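Local atomic coordinates of Non-structural protein 2 (Human rotavirus C, PDB entry 2GU0), a protein that probably binds single-stranded RNA, hydrolyses nucleoside triphosphates and unwinds RNA helices as a homooctamer, and helps to build the viral factories of rotavirus. Residues Y163-L169 with E183-N189; Q199-A203 with D258-V262. All coordinates share one frame; numbering follows the deposited sequence.

Contact 1. Residues Y163-L169 with E183-N189; sequences YFTITKL and EYKITIN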
ATOM      1  N   TYR A 163     -40.919   9.846 -23.641  1.00 32.45           N
ATOM      2  CA  TYR A 163     -41.915   9.033 -22.971  1.00 31.75           C
ATOM      3  C   TYR A 163     -41.364   7.857 -22.214  1.00 32.04           C
ATOM      4  O   TYR A 163     -41.832   7.565 -21.119  1.00 32.25           O
ATOM      5  CB  TYR A 163     -42.963   8.529 -23.964  1.00 33.51           C
ATOM      6  CG  TYR A 163     -43.858   9.616 -24.503  1.00 38.56           C
ATOM      7  CD1 TYR A 163     -43.689  10.108 -25.808  1.00 39.27           C
ATOM      8  CD2 TYR A 163     -44.845  10.196 -23.697  1.00 39.04           C
ATOM      9  CE1 TYR A 163     -44.476  11.154 -26.294  1.00 39.26           C
ATOM     10  CE2 TYR A 163     -45.633  11.243 -24.176  1.00 41.77           C
ATOM     11  CZ  TYR A 163     -45.438  11.717 -25.476  1.00 41.07           C
ATOM     12  OH  TYR A 163     -46.189  12.770 -25.941  1.00 44.56           O
ATOM     13  N   PHE A 164     -40.373   7.177 -22.783  1.00 32.26           N
ATOM     14  CA  PHE A 164     -39.819   6.008 -22.116  1.00 32.56           C
ATOM     15  C   PHE A 164     -38.395   6.172 -21.626  1.00 33.00           C
ATOM     16  O   PHE A 164     -37.711   7.140 -21.963  1.00 33.83           O
ATOM     17  CB  PHE A 164     -39.849   4.801 -23.047  1.00 33.29           C
ATOM     18  CG  PHE A 164     -41.138   4.625 -23.780  1.00 33.47           C
ATOM     19  CD1 PHE A 164     -41.375   5.320 -24.961  1.00 33.02           C
ATOM     20  CD2 PHE A 164     -42.096   3.733 -23.314  1.00 32.95           C
ATOM     21  CE1 PHE A 164     -42.545   5.129 -25.675  1.00 33.39           C
ATOM     22  CE2 PHE A 164     -43.260   3.531 -24.009  1.00 34.60           C
ATOM     23  CZ  PHE A 164     -43.493   4.233 -25.204  1.00 36.00           C
ATOM     24  N   THR A 165     -37.953   5.193 -20.842  1.00 30.71           N
ATOM     25  CA  THR A 165     -36.602   5.164 -20.317  1.00 29.92           C
ATOM     26  C   THR A 165     -36.170   3.714 -20.195  1.00 29.90           C
ATOM     27  O   THR A 165     -36.903   2.893 -19.659  1.00 31.24           O
ATOM     28  CB  THR A 165     -36.523   5.820 -18.932  1.00 30.49           C
ATOM     29  OG1 THR A 165     -36.810   7.217 -19.048  1.00 32.27           O
ATOM     30  CG2 THR A 165     -35.134   5.657 -18.348  1.00 31.48           C
ATOM     31  N   ILE A 166     -34.991   3.382 -20.705  1.00 29.33           N
ATOM     32  CA  ILE A 166     -34.500   2.013 -20.589  1.00 28.18           C
ATOM     33  C   ILE A 166     -33.349   1.992 -19.585  1.00 27.82           C
ATOM     34  O   ILE A 166     -32.393   2.739 -19.720  1.00 28.11           O
ATOM     35  CB  ILE A 166     -33.995   1.463 -21.942  1.00 27.92           C
ATOM     36  CG1 ILE A 166     -35.114   1.479 -22.972  1.00 26.71           C
ATOM     37  CG2 ILE A 166     -33.529   0.030 -21.777  1.00 27.97           C
ATOM     38  CD1 ILE A 166     -34.700   0.885 -24.296  1.00 28.94           C
ATOM     39  N   THR A 167     -33.448   1.148 -18.570  1.00 28.23           N
ATOM     40  CA  THR A 167     -32.402   1.053 -17.557  1.00 28.13           C
ATOM     41  C   THR A 167     -31.841  -0.354 -17.492  1.00 29.27           C
ATOM     42  O   THR A 167     -32.573  -1.322 -17.655  1.00 29.98           O
ATOM     43  CB  THR A 167     -32.945   1.417 -16.184  1.00 27.91           C
ATOM     44  OG1 THR A 167     -34.188   0.740 -15.983  1.00 26.75           O
ATOM     45  CG2 THR A 167     -33.151   2.927 -16.073  1.00 28.41           C
ATOM     46  N   LYS A 168     -30.542  -0.475 -17.252  1.00 29.99           N
ATOM     47  CA  LYS A 168     -29.922  -1.792 -17.193  1.00 32.24           C
ATOM     48  C   LYS A 168     -30.028  -2.492 -15.837  1.00 32.78           C
ATOM     49  O   LYS A 168     -29.649  -1.941 -14.811  1.00 32.87           O
ATOM     50  CB  LYS A 168     -28.454  -1.700 -17.616  1.00 32.68           C
ATOM     51  CG  LYS A 168     -27.632  -2.908 -17.227  1.00 32.34           C
ATOM     52  CD  LYS A 168     -26.233  -2.827 -17.790  1.00 36.29           C
ATOM     53  CE  LYS A 168     -26.196  -3.289 -19.227  1.00 38.63           C
ATOM     54  NZ  LYS A 168     -26.630  -4.715 -19.328  1.00 41.69           N
ATOM     55  N   LEU A 169     -30.554  -3.712 -15.855  1.00 34.20           N
ATOM     56  CA  LEU A 169     -30.704  -4.526 -14.656  1.00 37.45           C
ATOM     57  C   LEU A 169     -29.551  -5.517 -14.659  1.00 40.34           C
ATOM     58  O   LEU A 169     -29.562  -6.526 -15.382  1.00 41.28           O
ATOM     59  CB  LEU A 169     -32.053  -5.255 -14.664  1.00 36.37           C
ATOM     60  CG  LEU A 169     -33.223  -4.280 -14.503  1.00 38.03           C
ATOM     61  CD1 LEU A 169     -34.565  -4.976 -14.611  1.00 37.25           C
ATOM     62  CD2 LEU A 169     -33.085  -3.605 -13.163  1.00 38.46           C
ATOM     63  N   GLU A 183     -30.812  -8.526 -18.424  1.00 43.87           N
ATOM     64  CA  GLU A 183     -32.079  -7.843 -18.628  1.00 42.36           C
ATOM     65  C   GLU A 183     -31.986  -6.327 -18.576  1.00 40.77           C
ATOM     66  O   GLU A 183     -31.002  -5.774 -18.107  1.00 41.89           O
ATOM     67  CB  GLU A 183     -33.080  -8.279 -17.559  1.00 43.49           C
ATOM     68  CG  GLU A 183     -33.174  -9.767 -17.335  1.00 45.84           C
ATOM     69  CD  GLU A 183     -34.115 -10.110 -16.200  1.00 46.98           C
ATOM     70  OE1 GLU A 183     -33.802  -9.743 -15.056  1.00 49.93           O
ATOM     71  OE2 GLU A 183     -35.168 -10.736 -16.437  1.00 47.32           O
ATOM     72  N   TYR A 184     -33.032  -5.672 -19.069  1.00 39.04           N
ATOM     73  CA  TYR A 184     -33.157  -4.219 -19.037  1.00 36.82           C
ATOM     74  C   TYR A 184     -34.610  -3.963 -18.676  1.00 36.29           C
ATOM     75  O   TYR A 184     -35.447  -4.865 -18.779  1.00 36.82           O
ATOM     76  CB  TYR A 184     -32.872  -3.585 -20.398  1.00 35.79           C
ATOM     77  CG  TYR A 184     -31.485  -3.833 -20.914  1.00 34.85           C
ATOM     78  CD1 TYR A 184     -31.149  -5.066 -21.465  1.00 36.92           C
ATOM     79  CD2 TYR A 184     -30.510  -2.841 -20.868  1.00 31.52           C
ATOM     80  CE1 TYR A 184     -29.877  -5.307 -21.965  1.00 36.32           C
ATOM     81  CE2 TYR A 184     -29.237  -3.070 -21.364  1.00 31.69           C
ATOM     82  CZ  TYR A 184     -28.930  -4.308 -21.912  1.00 33.53           C
ATOM     83  OH  TYR A 184     -27.689  -4.575 -22.423  1.00 33.68           O
ATOM     84  N   LYS A 185     -34.922  -2.745 -18.252  1.00 35.10           N
ATOM     85  CA  LYS A 185     -36.299  -2.427 -17.900  1.00 33.43           C
ATOM     86  C   LYS A 185     -36.795  -1.146 -18.570  1.00 33.65           C
ATOM     87  O   LYS A 185     -36.112  -0.120 -18.568  1.00 35.34           O
ATOM     88  CB  LYS A 185     -36.450  -2.308 -16.383  1.00 31.22           C
ATOM     89  CG  LYS A 185     -37.899  -2.167 -15.935  1.00 30.40           C
ATOM     90  CD  LYS A 185     -38.057  -2.014 -14.423  1.00 28.50           C
ATOM     91  CE  LYS A 185     -37.755  -3.297 -13.681  1.00 26.68           C
ATOM     92  NZ  LYS A 185     -38.047  -3.156 -12.233  1.00 26.85           N
ATOM     93  N   ILE A 186     -37.992  -1.224 -19.145  1.00 32.73           N
ATOM     94  CA  ILE A 186     -38.633  -0.094 -19.810  1.00 30.43           C
ATOM     95  C   ILE A 186     -39.709   0.441 -18.878  1.00 29.64           C
ATOM     96  O   ILE A 186     -40.567  -0.305 -18.436  1.00 30.10           O
ATOM     97  CB  ILE A 186     -39.338  -0.548 -21.083  1.00 31.40           C
ATOM     98  CG1 ILE A 186     -38.374  -1.321 -21.975  1.00 31.36           C
ATOM     99  CG2 ILE A 186     -39.904   0.640 -21.811  1.00 31.55           C
ATOM    100  CD1 ILE A 186     -39.065  -1.937 -23.166  1.00 30.03           C
ATOM    101  N   THR A 187     -39.679   1.726 -18.568  1.00 29.08           N
ATOM    102  CA  THR A 187     -40.702   2.288 -17.690  1.00 28.70           C
ATOM    103  C   THR A 187     -41.154   3.592 -18.298  1.00 29.17           C
ATOM    104  O   THR A 187     -40.341   4.296 -18.871  1.00 31.39           O
ATOM    105  CB  THR A 187     -40.152   2.574 -16.266  1.00 27.58           C
ATOM    106  OG1 THR A 187     -39.118   3.560 -16.336  1.00 25.40           O
ATOM    107  CG2 THR A 187     -39.582   1.323 -15.653  1.00 25.14           C
ATOM    108  N   ILE A 188     -42.440   3.914 -18.200  1.00 31.37           N
ATOM    109  CA  ILE A 188     -42.937   5.183 -18.746  1.00 32.90           C
ATOM    110  C   ILE A 188     -42.591   6.305 -17.770  1.00 34.34           C
ATOM    111  O   ILE A 188     -42.551   6.093 -16.554  1.00 35.33           O
ATOM    112  CB  ILE A 188     -44.468   5.165 -18.966  1.00 32.85           C
ATOM    113  CG1 ILE A 188     -45.177   4.702 -17.689  1.00 33.37           C
ATOM    114  CG2 ILE A 188     -44.812   4.287 -20.152  1.00 32.47           C
ATOM    115  CD1 ILE A 188     -46.665   4.458 -17.856  1.00 33.90           C
ATOM    116  N   ASN A 189     -42.340   7.498 -18.288  1.00 35.14           N
ATOM    117  CA  ASN A 189     -41.982   8.602 -17.414  1.00 38.05           C
ATOM    118  C   ASN A 189     -43.196   9.250 -16.766  1.00 39.72           C
ATOM    119  O   ASN A 189     -43.070   9.947 -15.763  1.00 40.22           O
ATOM    120  CB  ASN A 189     -41.180   9.650 -18.191  1.00 37.63           C
ATOM    121  CG  ASN A 189     -40.020   9.039 -18.966  1.00 36.78           C
ATOM    122  OD1 ASN A 189     -39.324   8.167 -18.464  1.00 35.37           O
ATOM    123  ND2 ASN A 189     -39.810   9.503 -20.195  1.00 37.05           N
TER

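Contact 2. Residues Q199-A203 with D258-V262; sequences QTAFA and DMAFV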
ATOM      1  N   GLN A 199     -44.893   5.310 -29.754  1.00 43.05           N
ATOM      2  CA  GLN A 199     -44.915   3.903 -29.419  1.00 41.56           C
ATOM      3  C   GLN A 199     -44.141   3.140 -30.494  1.00 41.22           C
ATOM      4  O   GLN A 199     -43.228   2.372 -30.196  1.00 40.37           O
ATOM      5  CB  GLN A 199     -46.348   3.393 -29.380  1.00 39.90           C
ATOM      6  CG  GLN A 199     -47.158   3.919 -28.238  1.00 39.76           C
ATOM      7  CD  GLN A 199     -48.235   2.937 -27.828  1.00 42.07           C
ATOM      8  OE1 GLN A 199     -48.017   1.716 -27.841  1.00 40.69           O
ATOM      9  NE2 GLN A 199     -49.398   3.457 -27.439  1.00 42.32           N
ATOM     10  N   THR A 200     -44.518   3.375 -31.749  1.00 40.95           N
ATOM     11  CA  THR A 200     -43.892   2.717 -32.890  1.00 39.16           C
ATOM     12  C   THR A 200     -42.421   3.082 -33.065  1.00 36.80           C
ATOM     13  O   THR A 200     -41.599   2.231 -33.393  1.00 35.40           O
ATOM     14  CB  THR A 200     -44.652   3.037 -34.193  1.00 39.38           C
ATOM     15  OG1 THR A 200     -45.964   2.467 -34.126  1.00 38.57           O
ATOM     16  CG2 THR A 200     -43.917   2.449 -35.398  1.00 41.17           C
ATOM     17  N   ALA A 201     -42.081   4.344 -32.851  1.00 33.46           N
ATOM     18  CA  ALA A 201     -40.690   4.732 -32.987  1.00 31.75           C
ATOM     19  C   ALA A 201     -39.858   3.907 -31.997  1.00 31.78           C
ATOM     20  O   ALA A 201     -38.839   3.312 -32.349  1.00 30.14           O
ATOM     21  CB  ALA A 201     -40.536   6.213 -32.714  1.00 28.09           C
ATOM     22  N   PHE A 202     -40.320   3.870 -30.753  1.00 32.07           N
ATOM     23  CA  PHE A 202     -39.648   3.136 -29.694  1.00 31.38           C
ATOM     24  C   PHE A 202     -39.559   1.641 -30.056  1.00 32.76           C
ATOM     25  O   PHE A 202     -38.516   1.001 -29.870  1.00 31.75           O
ATOM     26  CB  PHE A 202     -40.427   3.352 -28.389  1.00 29.54           C
ATOM     27  CG  PHE A 202     -39.821   2.686 -27.193  1.00 28.19           C
ATOM     28  CD1 PHE A 202     -38.604   3.124 -26.678  1.00 29.42           C
ATOM     29  CD2 PHE A 202     -40.457   1.606 -26.591  1.00 27.16           C
ATOM     30  CE1 PHE A 202     -38.028   2.493 -25.578  1.00 28.62           C
ATOM     31  CE2 PHE A 202     -39.895   0.972 -25.501  1.00 28.40           C
ATOM     32  CZ  PHE A 202     -38.677   1.414 -24.990  1.00 28.70           C
ATOM     33  N   ALA A 203     -40.661   1.102 -30.578  1.00 33.73           N
ATOM     34  CA  ALA A 203     -40.749  -0.301 -30.981  1.00 34.37           C
ATOM     35  C   ALA A 203     -39.637  -0.617 -31.968  1.00 35.39           C
ATOM     36  O   ALA A 203     -38.980  -1.657 -31.878  1.00 36.77           O
ATOM     37  CB  ALA A 203     -42.104  -0.570 -31.627  1.00 34.64           C
ATOM     38  N   ASP A 258     -51.015  -2.581 -23.587  1.00 72.63           N
ATOM     39  CA  ASP A 258     -51.269  -2.742 -25.011  1.00 68.53           C
ATOM     40  C   ASP A 258     -50.366  -1.794 -25.794  1.00 65.43           C
ATOM     41  O   ASP A 258     -50.814  -1.020 -26.641  1.00 64.60           O
ATOM     42  CB  ASP A 258     -52.742  -2.473 -25.314  1.00 69.56           C
ATOM     43  CG  ASP A 258     -53.197  -3.138 -26.594  1.00 70.24           C
ATOM     44  OD1 ASP A 258     -52.856  -4.325 -26.792  1.00 69.25           O
ATOM     45  OD2 ASP A 258     -53.900  -2.482 -27.394  1.00 70.69           O
ATOM     46  N   MET A 259     -49.076  -1.870 -25.484  1.00 61.62           N
ATOM     47  CA  MET A 259     -48.076  -1.031 -26.121  1.00 57.10           C
ATOM     48  C   MET A 259     -47.525  -1.676 -27.380  1.00 53.84           C
ATOM     49  O   MET A 259     -47.163  -2.850 -27.389  1.00 54.30           O
ATOM     50  CB  MET A 259     -46.938  -0.748 -25.145  1.00 56.33           C
ATOM     51  CG  MET A 259     -47.325   0.139 -23.978  1.00 53.57           C
ATOM     52  SD  MET A 259     -47.810   1.795 -24.497  1.00 49.55           S
ATOM     53  CE  MET A 259     -46.284   2.562 -24.684  1.00 49.60           C
ATOM     54  N   ALA A 260     -47.447  -0.882 -28.436  1.00 49.30           N
ATOM     55  CA  ALA A 260     -46.966  -1.342 -29.727  1.00 46.63           C
ATOM     56  C   ALA A 260     -45.661  -2.126 -29.734  1.00 45.19           C
ATOM     57  O   ALA A 260     -45.439  -2.942 -30.623  1.00 44.75           O
ATOM     58  CB  ALA A 260     -46.839  -0.154 -30.658  1.00 46.35           C
ATOM     59  N   PHE A 261     -44.799  -1.885 -28.752  1.00 44.21           N
ATOM     60  CA  PHE A 261     -43.500  -2.540 -28.712  1.00 41.65           C
ATOM     61  C   PHE A 261     -43.452  -3.876 -27.999  1.00 42.32           C
ATOM     62  O   PHE A 261     -42.425  -4.554 -28.036  1.00 42.28           O
ATOM     63  CB  PHE A 261     -42.465  -1.589 -28.103  1.00 40.23           C
ATOM     64  CG  PHE A 261     -42.730  -1.243 -26.667  1.00 38.83           C
ATOM     65  CD1 PHE A 261     -42.265  -2.064 -25.645  1.00 35.37           C
ATOM     66  CD2 PHE A 261     -43.477  -0.111 -26.339  1.00 38.80           C
ATOM     67  CE1 PHE A 261     -42.540  -1.771 -24.323  1.00 35.69           C
ATOM     68  CE2 PHE A 261     -43.760   0.197 -25.010  1.00 37.20           C
ATOM     69  CZ  PHE A 261     -43.292  -0.635 -24.000  1.00 37.64           C
ATOM     70  N   VAL A 262     -44.545  -4.271 -27.354  1.00 42.31           N
ATOM     71  CA  VAL A 262     -44.551  -5.544 -26.648  1.00 42.34           C
ATOM     72  C   VAL A 262     -44.451  -6.692 -27.636  1.00 43.45           C
ATOM     73  O   VAL A 262     -45.134  -6.705 -28.654  1.00 43.88           O
ATOM     74  CB  VAL A 262     -45.815  -5.713 -25.802  1.00 42.75           C
ATOM     75  CG1 VAL A 262     -45.860  -7.112 -25.205  1.00 40.90           C
ATOM     76  CG2 VAL A 262     -45.828  -4.673 -24.699  1.00 42.07           C
TER

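Contact 1. Residues Y163-L169 with E183-N189
The amide oxygen OD1 of N189 accepts a hydrogen bond from OG1 of T165 at 2.8 Å; the donor lies in the amide plane, on a lone pair of OD1. T165 has its OG1 beside its own backbone N (chi1 -66°), which turns the hydroxyl toward N189, and the two side chains meet at about a right angle. T149 is a second partner of OD1, and Q160 one of OG1, so each atom of this polar pair has a further partner.

The pair sits at one end of an antiparallel hairpin. N189 N bonds to Y163 O at 2.9 Å. T167 and K185 exchange two bonds, the shorter from K185 N to T167 O at 2.8 Å. The T165–T187 pair is less even, with a sound bond from T187 N and a weak one from T165 N. L169 N bonds to E183 O, closing the register at that end of the two segments.

The side chains alternate between the two faces. F164, I166, K168, Y184, I186 and I188 share one: CG2 of I166 rests on CB of Y184 at 3.9 Å, while K168, bent at its last two torsions, brings NZ back toward OH of Y184 in a weak bond of 3.3 Å. On the other face CD1 of L169 lies 3.7 Å from CB of K185. The ammonium of this lysine, a predicted ATP ligand, is paired with E147 and E153, and E183 with R224, another predicted ligand; the predicted catalytic H222 is close to K185.

Strand 157-160 flanks 164-170 and strand 222-227 flanks 182-188, so both strands of the hairpin are inner strands of the antiparallel sheet in the HIT-like C-terminal region, with helix 196-209 packed over F164, I166 and I186.

Contact 2. Residues Q199-A203 with D258-V262
M259 lays its sulfur against the amide of Q199, SD standing 3.5 Å from CD, and the two side chains cross at about a right angle. Bends at chi2 and chi3 curl the methionine so that its methyl, CE, also lies against this amide. At A260 the backbone N donates to OE1 of Q199 at 2.7 Å, a nearly straight bond (167° at the hydrogen), and the methyl group of A260 sits 3.8 Å from CB of Q199. NE2 of the same glutamine bonds to the carbonyl of I194, so both ends of the amide are engaged, which would fix its rotation.

F261 follows, inside the type I turn M259–V262. Its CB packs on A203 CB at 3.7 Å, and its ring receives the edge of F202 on one face in a T-shaped stack, centroids 4.9 Å apart and planes at 88°. F202 reaches it with CG anti to the backbone N (chi1 -178°), CE2 standing over the centre of the F261 ring. F202 and A203 open the region predicted to bind RNA (202-238), although both are buried here.

The turn, in the loop between helices 231-243 and 264-275, is thereby fastened to helix 196-209, while W223 of strand 222-227 and F164 of strand 164-170 also pack on F261.

How the contacts relate
Both contacts are largely buried and belong to the C-terminal region, but they build different layers of it. Contact 1 is strand pairing inside the sheet, carried by backbone hydrogen bonds, with K185 and E183 on the face that also bears L169, beside the predicted nucleotide-site residues R224 and H222. Contact 2 lies farther from the centre of the chain, joins a helix to a loop by one side-chain-to-backbone bond and apolar packing, and has A260 and D258 exposed. The layers meet directly: F164 CE2 lies 3.5 Å from F261 CE2, and I186 CG2 lies 3.5 Å from F202 CZ. The helix of contact 2 follows strand 182-188 in the chain and packs back on its hairpin.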